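Local coordinates for uncharacterized protein (Sulfolobus turreted icosahedral virus 1, PDB 6BO3) that is a turret protein of the viral capsid, probably placed at the fivefold vertices, and is built from two beta-sandwich domains of jelly-roll type, at residues I163-N168 / T192-I197; S144-S149 / S213-I218; N34-I39 / I94-V99. The protein carries 1 engineered substitution. One frame throughout, in Å; residues are numbered along the deposited sequence.

Interaction 1: residues I163-N168 / T192-I197; sequences IISITN and TGENKI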
loop_
_atom_site.group_PDB
_atom_site.type_symbol
_atom_site.label_atom_id
_atom_site.label_comp_id
_atom_site.label_asym_id
_atom_site.label_seq_id
_atom_site.Cartn_x
_atom_site.Cartn_y
_atom_site.Cartn_z
ATOM N N ILE A 163 -4.236 -4.838 15.413
ATOM C CA ILE A 163 -3.832 -6.205 15.106
ATOM C C ILE A 163 -3.170 -6.799 16.357
ATOM O O ILE A 163 -2.151 -6.285 16.850
ATOM C CB ILE A 163 -2.863 -6.238 13.888
ATOM C CG1 ILE A 163 -3.463 -5.471 12.692
ATOM C CG2 ILE A 163 -2.442 -7.666 13.551
ATOM C CD1 ILE A 163 -4.169 -6.317 11.647
ATOM N N ILE A 164 -3.773 -7.864 16.888
ATOM C CA ILE A 164 -3.180 -8.651 17.969
ATOM C C ILE A 164 -2.819 -10.030 17.406
ATOM O O ILE A 164 -3.717 -10.838 17.144
ATOM C CB ILE A 164 -4.164 -8.789 19.158
ATOM C CG1 ILE A 164 -4.633 -7.417 19.654
ATOM C CG2 ILE A 164 -3.569 -9.562 20.315
ATOM C CD1 ILE A 164 -6.121 -7.215 19.504
ATOM N N SER A 165 -1.525 -10.296 17.214
ATOM C CA SER A 165 -1.053 -11.606 16.705
ATOM C C SER A 165 -0.598 -12.431 17.911
ATOM O O SER A 165 0.257 -11.998 18.685
ATOM C CB SER A 165 0.077 -11.431 15.667
ATOM O OG SER A 165 0.874 -12.588 15.484
ATOM N N ILE A 166 -1.215 -13.594 18.092
ATOM C CA ILE A 166 -0.896 -14.483 19.196
ATOM C C ILE A 166 -0.405 -15.788 18.586
ATOM O O ILE A 166 -1.140 -16.450 17.861
ATOM C CB ILE A 166 -2.118 -14.716 20.110
ATOM C CG1 ILE A 166 -2.694 -13.376 20.590
ATOM C CG2 ILE A 166 -1.764 -15.665 21.248
ATOM C CD1 ILE A 166 -1.742 -12.539 21.427
ATOM N N THR A 167 0.853 -16.148 18.839
ATOM C CA THR A 167 1.375 -17.420 18.333
ATOM C C THR A 167 1.356 -18.507 19.436
ATOM O O THR A 167 1.907 -18.349 20.534
ATOM C CB THR A 167 2.786 -17.274 17.708
ATOM O OG1 THR A 167 2.758 -16.305 16.642
ATOM C CG2 THR A 167 3.285 -18.624 17.179
ATOM N N ASN A 168 0.705 -19.619 19.161
ATOM C CA ASN A 168 0.685 -20.684 20.159
ATOM C C ASN A 168 0.590 -22.024 19.474
ATOM O O ASN A 168 0.199 -22.092 18.316
ATOM C CB ASN A 168 -0.468 -20.456 21.137
ATOM C CG ASN A 168 -0.303 -21.233 22.430
ATOM O OD1 ASN A 168 -0.727 -22.370 22.515
ATOM N ND2 ASN A 168 0.312 -20.620 23.438
ATOM N N THR A 192 -5.781 -17.780 18.512
ATOM C CA THR A 192 -4.421 -17.938 18.003
ATOM C C THR A 192 -4.412 -17.418 16.559
ATOM O O THR A 192 -5.377 -17.589 15.816
ATOM C CB THR A 192 -3.906 -19.398 18.071
ATOM O OG1 THR A 192 -4.709 -20.235 17.241
ATOM C CG2 THR A 192 -3.925 -19.938 19.501
ATOM N N GLY A 193 -3.335 -16.747 16.184
ATOM C CA GLY A 193 -3.223 -16.129 14.866
ATOM C C GLY A 193 -3.452 -14.630 14.963
ATOM O O GLY A 193 -3.246 -14.018 16.019
ATOM N N GLU A 194 -3.938 -14.057 13.874
ATOM C CA GLU A 194 -4.133 -12.613 13.766
ATOM C C GLU A 194 -5.557 -12.235 14.147
ATOM O O GLU A 194 -6.509 -12.747 13.572
ATOM C CB GLU A 194 -3.787 -12.099 12.356
ATOM C CG GLU A 194 -3.471 -13.160 11.301
ATOM C CD GLU A 194 -2.141 -13.857 11.544
ATOM O OE1 GLU A 194 -2.103 -15.090 11.736
ATOM O OE2 GLU A 194 -1.124 -13.160 11.558
ATOM N N ASN A 195 -5.704 -11.348 15.128
ATOM C CA ASN A 195 -7.008 -10.827 15.493
ATOM C C ASN A 195 -7.060 -9.380 15.067
ATOM O O ASN A 195 -6.177 -8.587 15.446
ATOM C CB ASN A 195 -7.254 -10.939 16.992
ATOM C CG ASN A 195 -7.083 -12.351 17.504
ATOM O OD1 ASN A 195 -8.059 -13.087 17.627
ATOM N ND2 ASN A 195 -5.843 -12.742 17.796
ATOM N N LYS A 196 -8.082 -9.034 14.286
ATOM C CA LYS A 196 -8.161 -7.708 13.674
ATOM C C LYS A 196 -9.420 -6.983 14.123
ATOM O O LYS A 196 -10.528 -7.418 13.861
ATOM C CB LYS A 196 -8.090 -7.799 12.147
ATOM C CG LYS A 196 -7.909 -6.430 11.493
ATOM C CD LYS A 196 -7.966 -6.488 9.973
ATOM C CE LYS A 196 -6.852 -7.346 9.398
ATOM N NZ LYS A 196 -6.311 -6.770 8.136
ATOM N N ILE A 197 -9.239 -5.878 14.832
ATOM C CA ILE A 197 -10.359 -5.169 15.449
ATOM C C ILE A 197 -10.368 -3.706 14.999
ATOM O O ILE A 197 -9.370 -3.008 15.193
ATOM C CB ILE A 197 -10.264 -5.191 16.994
ATOM C CG1 ILE A 197 -10.196 -6.627 17.550
ATOM C CG2 ILE A 197 -11.429 -4.421 17.593
ATOM C CD1 ILE A 197 -9.647 -6.731 18.966
#
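The carboxamide of Asn-195 presents its NH2 edge to Ile-164 O, which lies 5° out of the amide plane, and Asn-195 ND2 donates to Ile-164 O at 2.9 Å along a nearly straight bond of 170°. The same oxygen also accepts from Asn-195 N at 2.9 Å, and the two donors come from opposite faces of the carbonyl plane, the backbone one standing well above it. One residue can supply both because Asn-195 CG sits beside its own backbone N, with chi1 -55°, which curls the amide back toward the neighbouring strand. Its OD1 meanwhile accepts from Gln-191 N, so an asparagine, with a donor and an acceptor on one short stem, suits the spot, and the two bonds together set the orientation of the amide.

Gly-193 pairs with Ile-166 through two backbone bonds, Gly-193 N to Ile-166 O at 2.8 Å and Ile-166 N to Gly-193 O at 2.9 Å. Its positive phi would press a CB against the preceding carbonyl oxygen, which accounts for glycine here. On the inward face, which carries Ile-164 and Ile-166, Ile-164 CD1 meets Ile-197 CD1 at 3.6 Å, and Ile-177 and Leu-190 of the facing sheet complete the apolar layer. On the other face Ile-163 and the aliphatic part of Lys-196 run side by side, CD1 of Ile-163 lying 3.6 Å from Lys-196 CE, while the lysine amine extends beyond to a long, weak pairing with Glu-221. Such antiparallel pairing of strands 160-167 and 193-199 is the D-G pair of a jelly roll's BIDG sheet.

Interaction 2: residues S144-S149 / S213-I218; sequences SGFGTS and SSAILI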
loop_
_atom_site.group_PDB
_atom_site.type_symbol
_atom_site.label_atom_id
_atom_site.label_comp_id
_atom_site.label_asym_id
_atom_site.label_seq_id
_atom_site.Cartn_x
_atom_site.Cartn_y
_atom_site.Cartn_z
ATOM N N SER A 144 5.428 -5.750 21.855
ATOM C CA SER A 144 6.083 -7.023 21.556
ATOM C C SER A 144 6.425 -7.715 22.883
ATOM O O SER A 144 6.906 -7.081 23.841
ATOM C CB SER A 144 7.358 -6.771 20.729
ATOM O OG SER A 144 8.158 -7.929 20.576
ATOM N N GLY A 145 6.175 -9.017 22.951
ATOM C CA GLY A 145 6.553 -9.779 24.106
ATOM C C GLY A 145 6.197 -11.227 23.913
ATOM O O GLY A 145 5.778 -11.644 22.816
ATOM N N PHE A 146 6.386 -11.983 24.981
ATOM C CA PHE A 146 6.101 -13.413 25.006
ATOM C C PHE A 146 5.690 -13.674 26.457
ATOM O O PHE A 146 6.497 -13.581 27.395
ATOM C CB PHE A 146 7.332 -14.216 24.557
ATOM C CG PHE A 146 7.031 -15.596 24.001
ATOM C CD1 PHE A 146 7.492 -15.963 22.734
ATOM C CD2 PHE A 146 6.314 -16.538 24.743
ATOM C CE1 PHE A 146 7.250 -17.227 22.216
ATOM C CE2 PHE A 146 6.068 -17.803 24.231
ATOM C CZ PHE A 146 6.536 -18.152 22.967
ATOM N N GLY A 147 4.400 -13.890 26.639
ATOM C CA GLY A 147 3.856 -14.240 27.931
ATOM C C GLY A 147 2.354 -14.445 27.851
ATOM O O GLY A 147 1.835 -14.922 26.842
ATOM N N THR A 148 1.667 -14.068 28.925
ATOM C CA THR A 148 0.235 -14.336 29.115
ATOM C C THR A 148 -0.605 -13.078 29.458
ATOM O O THR A 148 -1.816 -13.181 29.655
ATOM C CB THR A 148 0.032 -15.376 30.240
ATOM O OG1 THR A 148 0.554 -14.853 31.468
ATOM C CG2 THR A 148 0.710 -16.700 29.916
ATOM N N SER A 149 0.042 -11.914 29.564
ATOM C CA SER A 149 -0.633 -10.636 29.824
ATOM C C SER A 149 0.242 -9.445 29.409
ATOM O O SER A 149 1.391 -9.605 29.004
ATOM C CB SER A 149 -1.052 -10.500 31.298
ATOM O OG SER A 149 0.067 -10.391 32.160
ATOM N N SER A 213 1.448 -19.230 27.675
ATOM C CA SER A 213 2.460 -18.325 27.175
ATOM C C SER A 213 2.634 -18.414 25.645
ATOM O O SER A 213 2.824 -19.495 25.087
ATOM C CB SER A 213 3.785 -18.564 27.890
ATOM O OG SER A 213 4.710 -17.575 27.500
ATOM N N SER A 214 2.591 -17.247 25.005
ATOM C CA SER A 214 2.495 -17.112 23.552
ATOM C C SER A 214 3.334 -15.944 23.047
ATOM O O SER A 214 3.474 -14.951 23.764
ATOM C CB SER A 214 1.050 -16.804 23.187
ATOM O OG SER A 214 0.140 -17.732 23.750
ATOM N N ALA A 215 3.841 -16.027 21.814
ATOM C CA ALA A 215 4.420 -14.837 21.151
ATOM C C ALA A 215 3.303 -13.840 20.825
ATOM O O ALA A 215 2.345 -14.169 20.103
ATOM C CB ALA A 215 5.185 -15.202 19.879
ATOM N N ILE A 216 3.471 -12.622 21.345
ATOM C CA ILE A 216 2.510 -11.526 21.240
ATOM C C ILE A 216 3.096 -10.380 20.429
ATOM O O ILE A 216 4.194 -9.876 20.720
ATOM C CB ILE A 216 2.167 -10.934 22.623
ATOM C CG1 ILE A 216 1.545 -11.999 23.531
ATOM C CG2 ILE A 216 1.247 -9.729 22.480
ATOM C CD1 ILE A 216 1.787 -11.732 24.997
ATOM N N LEU A 217 2.342 -9.944 19.434
ATOM C CA LEU A 217 2.702 -8.783 18.657
ATOM C C LEU A 217 1.435 -8.013 18.387
ATOM O O LEU A 217 0.498 -8.539 17.772
ATOM C CB LEU A 217 3.385 -9.164 17.349
ATOM C CG LEU A 217 3.977 -8.003 16.552
ATOM C CD1 LEU A 217 5.103 -7.295 17.295
ATOM C CD2 LEU A 217 4.480 -8.561 15.235
ATOM N N ILE A 218 1.422 -6.784 18.895
ATOM C CA ILE A 218 0.290 -5.877 18.821
ATOM C C ILE A 218 0.731 -4.596 18.115
ATOM O O ILE A 218 1.730 -3.962 18.486
ATOM C CB ILE A 218 -0.259 -5.541 20.231
ATOM C CG1 ILE A 218 -0.548 -6.834 21.035
ATOM C CG2 ILE A 218 -1.497 -4.647 20.124
ATOM C CD1 ILE A 218 -1.113 -6.606 22.427
#
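With CG opposite the backbone N (chi1 -156°), the Phe-146 side chain folds across the neighbouring strand and lays its ring over the Ser-214 to Ala-215 peptide. Ala-215 N lies 3.5 Å above the ring plane, over its centre, and Ser-214 C is displaced toward the rim of the same face. Ser-213 OG approaches in the plane of the ring, at its edge, 3.4 Å from Phe-146 CD2. The methyl of Ala-215 reaches Phe-146 CE1 at 3.7 Å; a residue this small lets the flat ring settle close to the backbone.

The backbones pair antiparallel: Gly-145 and Ile-216 exchange two bonds, the shorter from Ile-216 N to Gly-145 O at 2.9 Å. These are the first and last strands of the eight-stranded jelly roll, B and I, neighbours in the BIDG sheet although more than sixty residues separate them in sequence. At Gly-147 the pairing weakens: Gly-147 N reaches Ser-214 O at 3.2 Å with a bent angle of 136°, as the chain turns the corner through Thr-148 toward the opposite sheet, where Thr-148 bonds to the backbone of Leu-210.

Ile-216 faces the sandwich interior, among Ile-166, Met-208 and Leu-210. Its CD1 packs on the backbone of Gly-147, 3.7 Å from Gly-147 O. Beside it Ser-214 is buried but not left without a partner, since its OG bonds to Ser-212 O and to Asn-168 ND2. At the corner Thr-148 CG2 packs against Ser-213, 3.5 Å from Ser-213 N.

Interaction 3: residues N34-I39 / I94-V99; sequences NVFFEI and IAEIIV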
loop_
_atom_site.group_PDB
_atom_site.type_symbol
_atom_site.label_atom_id
_atom_site.label_comp_id
_atom_site.label_asym_id
_atom_site.label_seq_id
_atom_site.Cartn_x
_atom_site.Cartn_y
_atom_site.Cartn_z
ATOM N N ASN A 34 7.184 17.226 -18.268
ATOM C CA ASN A 34 7.162 16.066 -19.168
ATOM C C ASN A 34 8.229 15.045 -18.783
ATOM O O ASN A 34 9.342 15.408 -18.396
ATOM C CB ASN A 34 7.391 16.507 -20.627
ATOM C CG ASN A 34 6.471 17.641 -21.077
ATOM O OD1 ASN A 34 5.263 17.620 -20.852
ATOM N ND2 ASN A 34 7.044 18.620 -21.755
ATOM N N VAL A 35 7.893 13.763 -18.886
ATOM C CA VAL A 35 8.884 12.714 -18.835
ATOM C C VAL A 35 8.642 11.811 -20.035
ATOM O O VAL A 35 7.494 11.399 -20.301
ATOM C CB VAL A 35 8.849 11.908 -17.528
ATOM C CG1 VAL A 35 9.944 10.848 -17.545
ATOM C CG2 VAL A 35 9.024 12.829 -16.323
ATOM N N PHE A 36 9.709 11.570 -20.792
ATOM C CA PHE A 36 9.642 10.699 -21.960
ATOM C C PHE A 36 10.427 9.427 -21.632
ATOM O O PHE A 36 11.639 9.465 -21.480
ATOM C CB PHE A 36 10.252 11.340 -23.223
ATOM C CG PHE A 36 9.610 12.649 -23.686
ATOM C CD1 PHE A 36 8.410 13.130 -23.173
ATOM C CD2 PHE A 36 10.222 13.380 -24.697
ATOM C CE1 PHE A 36 7.861 14.316 -23.639
ATOM C CE2 PHE A 36 9.685 14.572 -25.162
ATOM C CZ PHE A 36 8.496 15.038 -24.634
ATOM N N PHE A 37 9.747 8.283 -21.540
ATOM C CA PHE A 37 10.454 7.043 -21.324
ATOM C C PHE A 37 10.496 6.136 -22.550
ATOM O O PHE A 37 9.456 5.678 -23.050
ATOM C CB PHE A 37 9.893 6.294 -20.122
ATOM C CG PHE A 37 10.837 5.273 -19.600
ATOM C CD1 PHE A 37 10.872 4.005 -20.157
ATOM C CD2 PHE A 37 11.761 5.602 -18.619
ATOM C CE1 PHE A 37 11.772 3.064 -19.703
ATOM C CE2 PHE A 37 12.664 4.667 -18.163
ATOM C CZ PHE A 37 12.670 3.395 -18.703
ATOM N N GLU A 38 11.700 5.867 -23.041
ATOM C CA GLU A 38 11.847 4.972 -24.187
ATOM C C GLU A 38 11.860 3.505 -23.760
ATOM O O GLU A 38 12.744 3.070 -23.017
ATOM C CB GLU A 38 13.082 5.289 -25.027
ATOM C CG GLU A 38 13.069 4.574 -26.392
ATOM C CD GLU A 38 14.433 4.467 -27.066
ATOM O OE1 GLU A 38 14.483 4.566 -28.308
ATOM O OE2 GLU A 38 15.460 4.256 -26.387
ATOM N N ILE A 39 10.860 2.757 -24.229
ATOM C CA ILE A 39 10.786 1.301 -24.028
ATOM C C ILE A 39 11.492 0.564 -25.188
ATOM O O ILE A 39 12.135 -0.479 -24.976
ATOM C CB ILE A 39 9.317 0.794 -23.915
ATOM C CG1 ILE A 39 8.523 1.495 -22.789
ATOM C CG2 ILE A 39 9.297 -0.714 -23.727
ATOM C CD1 ILE A 39 9.058 1.293 -21.384
ATOM N N ILE A 94 4.691 -1.450 -26.080
ATOM C CA ILE A 94 4.796 -0.001 -26.009
ATOM C C ILE A 94 6.203 0.280 -26.463
ATOM O O ILE A 94 7.106 -0.458 -26.086
ATOM C CB ILE A 94 4.692 0.524 -24.559
ATOM C CG1 ILE A 94 3.343 0.204 -23.936
ATOM C CG2 ILE A 94 4.933 2.028 -24.514
ATOM C CD1 ILE A 94 3.295 0.478 -22.448
ATOM N N ALA A 95 6.380 1.320 -27.275
ATOM C CA ALA A 95 7.713 1.823 -27.598
ATOM C C ALA A 95 8.128 3.022 -26.738
ATOM O O ALA A 95 9.313 3.242 -26.549
ATOM C CB ALA A 95 7.801 2.182 -29.068
ATOM N N GLU A 96 7.162 3.798 -26.258
ATOM C CA GLU A 96 7.428 4.993 -25.440
ATOM C C GLU A 96 6.251 5.257 -24.509
ATOM O O GLU A 96 5.097 5.055 -24.911
ATOM C CB GLU A 96 7.719 6.232 -26.314
ATOM C CG GLU A 96 8.072 7.474 -25.501
ATOM C CD GLU A 96 8.415 8.709 -26.326
ATOM O OE1 GLU A 96 8.990 9.649 -25.734
ATOM O OE2 GLU A 96 8.114 8.766 -27.540
ATOM N N ILE A 97 6.557 5.638 -23.264
ATOM C CA ILE A 97 5.588 6.145 -22.296
ATOM C C ILE A 97 5.898 7.635 -22.096
ATOM O O ILE A 97 7.044 8.009 -21.761
ATOM C CB ILE A 97 5.646 5.408 -20.922
ATOM C CG1 ILE A 97 5.398 3.901 -21.056
ATOM C CG2 ILE A 97 4.633 5.995 -19.945
ATOM C CD1 ILE A 97 5.972 3.091 -19.903
ATOM N N ILE A 98 4.905 8.480 -22.336
ATOM C CA ILE A 98 5.039 9.922 -22.106
ATOM C C ILE A 98 4.168 10.275 -20.904
ATOM O O ILE A 98 2.977 9.935 -20.852
ATOM C CB ILE A 98 4.683 10.759 -23.357
ATOM C CG1 ILE A 98 5.579 10.352 -24.539
ATOM C CG2 ILE A 98 4.815 12.260 -23.070
ATOM C CD1 ILE A 98 5.135 10.895 -25.880
ATOM N N VAL A 99 4.778 10.925 -19.921
ATOM C CA VAL A 99 4.048 11.443 -18.768
ATOM C C VAL A 99 4.070 12.966 -18.801
ATOM O O VAL A 99 5.155 13.554 -18.921
ATOM C CB VAL A 99 4.688 10.988 -17.454
ATOM C CG1 VAL A 99 4.025 11.676 -16.270
ATOM C CG2 VAL A 99 4.630 9.468 -17.304
#
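Phe-37 N donates to Ile-97 O at 2.7 Å, in a bond of 171° that comes nearly along the C=O axis. Ile-97 N returns the bond to Phe-37 O, and Val-35 and Val-99 form a second such pair, with Val-35 N also 2.7 Å from Val-99 O. This is the antiparallel C-H strand pair of a jelly roll, strand 34-38 being an outermost strand of the CHEF sheet.

Beta-branched and aromatic residues suit the inner face. Phe-37 turns its ring toward Val-22, Tyr-26 and Leu-115 of the opposing sheet, while Ile-39 CD1 meets Ile-97 CD1 at 3.9 Å. On the far side of segment 94-99, toward strand 57-62, Ala-95 and Glu-96 both face Leu-62 in a classic beta bulge. Toward 34-39, Ala-95 O accepts from Ile-39 N at 2.8 Å, though the bond is bent (141°) and the donor stands above the carbonyl plane.

The other face, which carries Phe-36, Glu-38, Glu-96 and Ile-98, is more exposed and so accommodates charged side chains beside apolar ones. Phe-36 CD1 lies alongside Ile-98, 3.7 Å from its CG2, ring and branched chain pointing the same way. Glu-96, extended from a CG anti to its N (chi1 -177°), crosses Phe-36 with its carboxylate almost perpendicular to the ring, placing Glu-96 OE1 3.3 Å from Phe-36 CB.

Interaction 3 comes first along the chain and lies in the N-terminal sandwich; interactions 1 and 2 follow in the second one, with centres about 45 and 51 Å from it, on the other side of the chain's centre. Neither touches interaction 3. Interactions 1 and 2 share one sheet, their centres 10 Å apart: strands 160-167 and 213-222 are neighbours, and Ser-165 N and Thr-167 N probably bond to Leu-217 O and Ala-215 O. Interaction 1 is nested in the loop that interaction 2 closes, as expected of a jelly roll. The 1-4-2-3 order recurs in both sheets of each domain, with strand 128-133 added to one sheet of the first, so the protein is two similar sandwiches in tandem.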